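Local coordinates for acetylcholine-binding protein (Bulinus truncatus, PDB 2BJ0) that probably binds acetylcholine and related nicotinic ligands as a soluble pentamer, resembling the extracellular ligand-binding domain of nicotinic acetylcholine receptors, at residues F31-I36 against I196-R201; Q45-L50 against S115-F120. All blocks are in the same frame, centred on the assembly; numbering follows the deposited sequence.

From the N terminus the chain first lays down strand 25-40, which carries 31-36, then turns back into strand 45-57 with 45-50. Contact 2 closes a loop of 64 residues when strand 109-121 returns antiparallel to 45-50. Contact 1 closes a much longer one, 159 residues, when strand 190-202 near the C terminus packs over 31-36; contact 2 is nested inside it. The centres lie about 9 Å apart, and Met-34 N reaches Val-49 O at 2.8 Å, a probable hydrogen bond that puts 31-36 and 45-50 side by side in one sheet. Contact 2 builds that sheet; contact 1 ties it to the facing antiparallel sheet that holds strand 190-202.

Contact 1 of 2, residues F31-I36 against I196-R201; sequences FKLMNI and ITFAFR
Methyl groups of Ile-196, Leu-33 and Ile-36 lie over the ring faces of Phe-31, Phe-198 and Phe-200, and these three pairs carry the contact between 31-36 and 196-201. Ile-196 CD1 stands 3.5 Å from the centroid of the Phe-31 ring and 17° off its normal, displaced toward the CG, CD2 side. The extended end of Ile-196 (chi2 163°) delivers that methyl to the ring. In the second CH-pi pair, Leu-33 CD2 lies over the face of Phe-198, 3.9 Å from the ring centroid, and the two side chains cross at about a right angle. The third is Ile-36 CD1 over Phe-200, with its shortest approach 3.3 Å to Phe-200 CG, tight for two carbons.

No hydrogen bond joins the segments. Their axes come no nearer than 10.3 Å and their directions differ by 32°, the geometry of facing sheets in the immunoglobulin-like beta sandwich of this receptor family. Alternate residues of 196-201 point inward, whereas 31-36 inserts a classic beta bulge: Met-34 and Asn-35 both face Val-49, so the inward positions run Phe-31, Leu-33, Ile-36.

Further apolar packing comes from Ile-36 CD1, which also touches Phe-198 CE2 at 3.7 Å, so one methyl meets two rings. Phe-170 of strand 170-183 meets the Phe-200 ring edge-to-face.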
loop_
_atom_site.group_PDB
_atom_site.type_symbol
_atom_site.label_atom_id
_atom_site.label_comp_id
_atom_site.label_asym_id
_atom_site.label_seq_id
_atom_site.Cartn_x
_atom_site.Cartn_y
_atom_site.Cartn_z
ATOM N N PHE A 31 -24.289 1.482 13.353
ATOM C CA PHE A 31 -23.705 2.095 12.178
ATOM C C PHE A 31 -24.145 3.524 12.078
ATOM O O PHE A 31 -25.225 3.889 12.538
ATOM C CB PHE A 31 -24.099 1.342 10.889
ATOM C CG PHE A 31 -23.634 -0.076 10.845
ATOM C CD1 PHE A 31 -22.365 -0.393 10.364
ATOM C CD2 PHE A 31 -24.467 -1.105 11.256
ATOM C CE1 PHE A 31 -21.920 -1.690 10.317
ATOM C CE2 PHE A 31 -24.031 -2.410 11.204
ATOM C CZ PHE A 31 -22.744 -2.714 10.728
ATOM N N LYS A 32 -23.301 4.332 11.460
ATOM C CA LYS A 32 -23.643 5.688 11.117
ATOM C C LYS A 32 -23.357 5.859 9.630
ATOM O O LYS A 32 -22.185 5.813 9.207
ATOM C CB LYS A 32 -22.798 6.691 11.924
ATOM C CG LYS A 32 -22.980 6.618 13.450
ATOM C CD LYS A 32 -24.267 7.332 13.845
ATOM C CE LYS A 32 -24.775 6.801 15.141
ATOM N NZ LYS A 32 -26.059 7.454 15.523
ATOM N N LEU A 33 -24.408 6.068 8.837
ATOM C CA LEU A 33 -24.233 6.397 7.442
ATOM C C LEU A 33 -23.979 7.896 7.368
ATOM O O LEU A 33 -24.863 8.672 7.676
ATOM C CB LEU A 33 -25.430 5.946 6.577
ATOM C CG LEU A 33 -25.381 6.228 5.066
ATOM C CD1 LEU A 33 -24.192 5.513 4.415
ATOM C CD2 LEU A 33 -26.662 5.800 4.355
ATOM N N MET A 34 -22.745 8.272 6.998
ATOM C CA MET A 34 -22.286 9.666 7.041
ATOM C C MET A 34 -22.508 10.448 5.753
ATOM O O MET A 34 -22.783 11.657 5.780
ATOM C CB MET A 34 -20.794 9.714 7.393
ATOM C CG MET A 34 -20.431 8.977 8.674
ATOM S SD MET A 34 -21.178 9.702 10.145
ATOM C CE MET A 34 -20.330 11.280 10.217
ATOM N N ASN A 35 -22.346 9.761 4.632
ATOM C CA ASN A 35 -22.394 10.404 3.361
ATOM C C ASN A 35 -22.550 9.326 2.254
ATOM O O ASN A 35 -22.147 8.189 2.441
ATOM C CB ASN A 35 -21.110 11.184 3.136
ATOM C CG ASN A 35 -21.207 12.280 2.111
ATOM O OD1 ASN A 35 -22.216 12.414 1.422
ATOM N ND2 ASN A 35 -20.159 13.093 2.007
ATOM N N ILE A 36 -23.118 9.700 1.154
ATOM C CA ILE A 36 -23.186 8.863 -0.046
ATOM C C ILE A 36 -22.305 9.643 -0.974
ATOM O O ILE A 36 -22.689 10.724 -1.405
ATOM C CB ILE A 36 -24.583 8.702 -0.602
ATOM C CG1 ILE A 36 -25.444 7.813 0.312
ATOM C CG2 ILE A 36 -24.522 8.122 -2.003
ATOM C CD1 ILE A 36 -26.866 7.656 -0.178
ATOM N N ILE A 196 -27.755 -3.635 6.507
ATOM C CA ILE A 196 -28.241 -2.270 6.460
ATOM C C ILE A 196 -29.041 -2.033 5.186
ATOM O O ILE A 196 -28.572 -2.332 4.100
ATOM C CB ILE A 196 -27.088 -1.248 6.558
ATOM C CG1 ILE A 196 -26.282 -1.473 7.833
ATOM C CG2 ILE A 196 -27.631 0.163 6.551
ATOM C CD1 ILE A 196 -24.935 -0.799 7.783
ATOM N N THR A 197 -30.247 -1.498 5.332
ATOM C CA THR A 197 -31.071 -1.137 4.197
ATOM C C THR A 197 -31.341 0.368 4.268
ATOM O O THR A 197 -31.742 0.877 5.307
ATOM C CB THR A 197 -32.398 -1.949 4.223
ATOM O OG1 THR A 197 -32.093 -3.348 4.079
ATOM C CG2 THR A 197 -33.216 -1.651 2.996
ATOM N N PHE A 198 -31.065 1.080 3.182
ATOM C CA PHE A 198 -31.359 2.487 3.133
ATOM C C PHE A 198 -31.968 2.867 1.795
ATOM O O PHE A 198 -31.798 2.157 0.794
ATOM C CB PHE A 198 -30.140 3.355 3.531
ATOM C CG PHE A 198 -28.971 3.266 2.578
ATOM C CD1 PHE A 198 -28.026 2.258 2.711
ATOM C CD2 PHE A 198 -28.818 4.205 1.561
ATOM C CE1 PHE A 198 -26.941 2.192 1.818
ATOM C CE2 PHE A 198 -27.723 4.140 0.655
ATOM C CZ PHE A 198 -26.809 3.139 0.795
ATOM N N ALA A 199 -32.750 3.948 1.805
ATOM C CA ALA A 199 -33.296 4.527 0.607
ATOM C C ALA A 199 -32.761 5.933 0.471
ATOM O O ALA A 199 -32.697 6.663 1.439
ATOM C CB ALA A 199 -34.831 4.561 0.686
ATOM N N PHE A 200 -32.371 6.308 -0.736
ATOM C CA PHE A 200 -31.877 7.649 -0.993
ATOM C C PHE A 200 -32.270 8.124 -2.391
ATOM O O PHE A 200 -32.557 7.317 -3.261
ATOM C CB PHE A 200 -30.340 7.692 -0.810
ATOM C CG PHE A 200 -29.550 7.143 -1.983
ATOM C CD1 PHE A 200 -29.473 5.779 -2.212
ATOM C CD2 PHE A 200 -28.844 8.003 -2.820
ATOM C CE1 PHE A 200 -28.742 5.286 -3.286
ATOM C CE2 PHE A 200 -28.103 7.521 -3.881
ATOM C CZ PHE A 200 -28.053 6.169 -4.119
ATOM N N ARG A 201 -32.230 9.428 -2.628
ATOM C CA ARG A 201 -32.546 9.955 -3.945
ATOM C C ARG A 201 -31.631 11.142 -4.269
ATOM O O ARG A 201 -30.990 11.658 -3.379
ATOM C CB ARG A 201 -34.034 10.347 -4.005
ATOM C CG ARG A 201 -34.415 11.445 -3.016
ATOM C CD ARG A 201 -35.767 12.127 -3.269
ATOM N NE ARG A 201 -35.993 13.179 -2.273
ATOM C CZ ARG A 201 -37.147 13.377 -1.640
ATOM N NH1 ARG A 201 -38.190 12.589 -1.882
ATOM N NH2 ARG A 201 -37.247 14.343 -0.740
#

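Contact 2 of 2, residues Q45-L50 against S115-F120; sequences QVEVVL and SQRVRF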
loop_
_atom_site.group_PDB
_atom_site.type_symbol
_atom_site.label_atom_id
_atom_site.label_comp_id
_atom_site.label_asym_id
_atom_site.label_seq_id
_atom_site.Cartn_x
_atom_site.Cartn_y
_atom_site.Cartn_z
ATOM N N GLN A 45 -23.475 1.522 -9.173
ATOM C CA GLN A 45 -22.590 1.387 -8.033
ATOM C C GLN A 45 -22.702 2.601 -7.125
ATOM O O GLN A 45 -22.851 3.742 -7.591
ATOM C CB GLN A 45 -21.131 1.192 -8.496
ATOM C CG GLN A 45 -20.948 -0.101 -9.276
ATOM C CD GLN A 45 -19.548 -0.246 -9.884
ATOM O OE1 GLN A 45 -18.655 0.532 -9.569
ATOM N NE2 GLN A 45 -19.374 -1.247 -10.764
ATOM N N VAL A 46 -22.600 2.337 -5.823
ATOM C CA VAL A 46 -22.774 3.338 -4.750
ATOM C C VAL A 46 -21.600 3.236 -3.808
ATOM O O VAL A 46 -21.142 2.124 -3.532
ATOM C CB VAL A 46 -24.086 3.065 -3.950
ATOM C CG1 VAL A 46 -24.157 3.933 -2.711
ATOM C CG2 VAL A 46 -25.292 3.357 -4.859
ATOM N N GLU A 47 -21.085 4.383 -3.365
ATOM C CA GLU A 47 -20.005 4.452 -2.376
ATOM C C GLU A 47 -20.539 5.318 -1.264
ATOM O O GLU A 47 -21.066 6.392 -1.504
ATOM C CB GLU A 47 -18.725 5.144 -2.921
ATOM C CG GLU A 47 -17.901 4.400 -3.946
ATOM C CD GLU A 47 -16.465 4.951 -4.058
ATOM O OE1 GLU A 47 -16.203 6.115 -3.658
ATOM O OE2 GLU A 47 -15.579 4.206 -4.536
ATOM N N VAL A 48 -20.394 4.833 -0.043
ATOM C CA VAL A 48 -20.852 5.528 1.138
ATOM C C VAL A 48 -19.671 5.725 2.075
ATOM O O VAL A 48 -18.690 5.001 1.995
ATOM C CB VAL A 48 -21.959 4.701 1.898
ATOM C CG1 VAL A 48 -23.172 4.472 1.022
ATOM C CG2 VAL A 48 -21.413 3.393 2.408
ATOM N N VAL A 49 -19.767 6.727 2.950
ATOM C CA VAL A 49 -18.961 6.750 4.173
ATOM C C VAL A 49 -19.795 6.237 5.344
ATOM O O VAL A 49 -20.904 6.719 5.599
ATOM C CB VAL A 49 -18.414 8.139 4.456
ATOM C CG1 VAL A 49 -17.614 8.161 5.778
ATOM C CG2 VAL A 49 -17.522 8.575 3.300
ATOM N N LEU A 50 -19.223 5.284 6.068
ATOM C CA LEU A 50 -19.929 4.535 7.096
ATOM C C LEU A 50 -19.016 4.391 8.314
ATOM O O LEU A 50 -17.858 3.945 8.184
ATOM C CB LEU A 50 -20.278 3.156 6.524
ATOM C CG LEU A 50 -21.067 2.139 7.360
ATOM C CD1 LEU A 50 -22.549 2.571 7.521
ATOM C CD2 LEU A 50 -20.981 0.739 6.756
ATOM N N SER A 115 -14.070 4.437 10.579
ATOM C CA SER A 115 -14.781 5.081 9.485
ATOM C C SER A 115 -14.263 4.523 8.158
ATOM O O SER A 115 -13.023 4.615 7.896
ATOM C CB SER A 115 -14.609 6.595 9.549
ATOM O OG SER A 115 -15.339 7.208 8.475
ATOM N N GLN A 116 -15.146 3.964 7.312
ATOM C CA GLN A 116 -14.690 3.398 6.011
ATOM C C GLN A 116 -15.521 3.844 4.831
ATOM O O GLN A 116 -16.748 4.022 4.941
ATOM C CB GLN A 116 -14.672 1.863 6.021
ATOM C CG GLN A 116 -13.914 1.219 7.213
ATOM C CD GLN A 116 -14.309 -0.216 7.418
ATOM O OE1 GLN A 116 -15.395 -0.523 7.985
ATOM N NE2 GLN A 116 -13.482 -1.103 6.960
ATOM N N ARG A 117 -14.848 4.006 3.701
ATOM C CA ARG A 117 -15.511 4.238 2.426
ATOM C C ARG A 117 -15.708 2.887 1.754
ATOM O O ARG A 117 -14.723 2.210 1.452
ATOM C CB ARG A 117 -14.679 5.167 1.511
ATOM C CG ARG A 117 -15.380 5.343 0.175
ATOM C CD ARG A 117 -14.783 6.376 -0.788
ATOM N NE ARG A 117 -13.332 6.295 -0.905
ATOM C CZ ARG A 117 -12.667 6.403 -2.045
ATOM N NH1 ARG A 117 -13.314 6.543 -3.199
ATOM N NH2 ARG A 117 -11.348 6.338 -2.036
ATOM N N VAL A 118 -16.980 2.523 1.516
ATOM C CA VAL A 118 -17.412 1.204 1.052
ATOM C C VAL A 118 -18.194 1.302 -0.270
ATOM O O VAL A 118 -19.133 2.088 -0.383
ATOM C CB VAL A 118 -18.350 0.515 2.108
ATOM C CG1 VAL A 118 -18.579 -0.940 1.754
ATOM C CG2 VAL A 118 -17.722 0.554 3.482
ATOM N N ARG A 119 -17.828 0.466 -1.239
ATOM C CA ARG A 119 -18.425 0.469 -2.556
ATOM C C ARG A 119 -19.161 -0.837 -2.807
ATOM O O ARG A 119 -18.669 -1.909 -2.475
ATOM C CB ARG A 119 -17.331 0.646 -3.634
ATOM C CG ARG A 119 -17.874 0.920 -5.071
ATOM C CD ARG A 119 -16.756 0.819 -6.165
ATOM N NE ARG A 119 -15.748 1.857 -5.936
ATOM C CZ ARG A 119 -14.503 1.869 -6.441
ATOM N NH1 ARG A 119 -14.067 0.872 -7.212
ATOM N NH2 ARG A 119 -13.685 2.886 -6.144
ATOM N N PHE A 120 -20.321 -0.745 -3.454
ATOM C CA PHE A 120 -21.149 -1.932 -3.697
ATOM C C PHE A 120 -22.143 -1.661 -4.819
ATOM O O PHE A 120 -22.339 -0.524 -5.185
ATOM C CB PHE A 120 -21.858 -2.342 -2.400
ATOM C CG PHE A 120 -22.719 -1.266 -1.828
ATOM C CD1 PHE A 120 -24.064 -1.146 -2.225
ATOM C CD2 PHE A 120 -22.198 -0.361 -0.912
ATOM C CE1 PHE A 120 -24.884 -0.131 -1.715
ATOM C CE2 PHE A 120 -22.996 0.655 -0.404
ATOM C CZ PHE A 120 -24.350 0.768 -0.798
HETATM O O HOH W 1 -17.683 0.950 8.593
#
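An antiparallel strand pair within one sheet of the beta sandwich joins 45-50 to 115-120, with Val-46, Val-48 and Leu-50 in hydrogen-bonded pairs with Phe-120, Val-118 and Gln-116. Each pair has two backbone bonds, such as Val-46 N to Phe-120 O at 2.9 Å. The axes approach to 4.7 Å.

Glu-47 lies between two arginines. Arg-119 comes side-on, NE and NH2 both donating to Glu-47 OE2 at 2.7 and 2.8 Å; the carboxylate and guanidinium planes are only 12° apart, and NE takes the anti lone pair. Arg-117 NH1 instead meets the syn side of Glu-47 OE1 at 3.0 Å, its guanidinium turned 76° from the carboxylate. A bend at chi3 (45°) turns the end of Arg-117 toward that oxygen. Two positive partners would be expected to favour the ionised carboxylate; Arg-117 NH2 also pairs with Glu-95.

On the other side of the sheet, Phe-120 lies alongside Val-46: Val-46 CG1 is 3.7 Å from Phe-120 CZ, and Val-46 O lies over the ring face. Val-48 CG1 reaches the ring edge. A water donates to both Leu-50 O and Gln-116 OE1, bridging a backbone carbonyl and a side-chain amide.

Strand 25-40 flanks 45-50 in the same sheet, while strand 190-202 packs across the sandwich, placing Phe-200, Phe-198 and Ile-196 against Val-46, Val-48 and Leu-50.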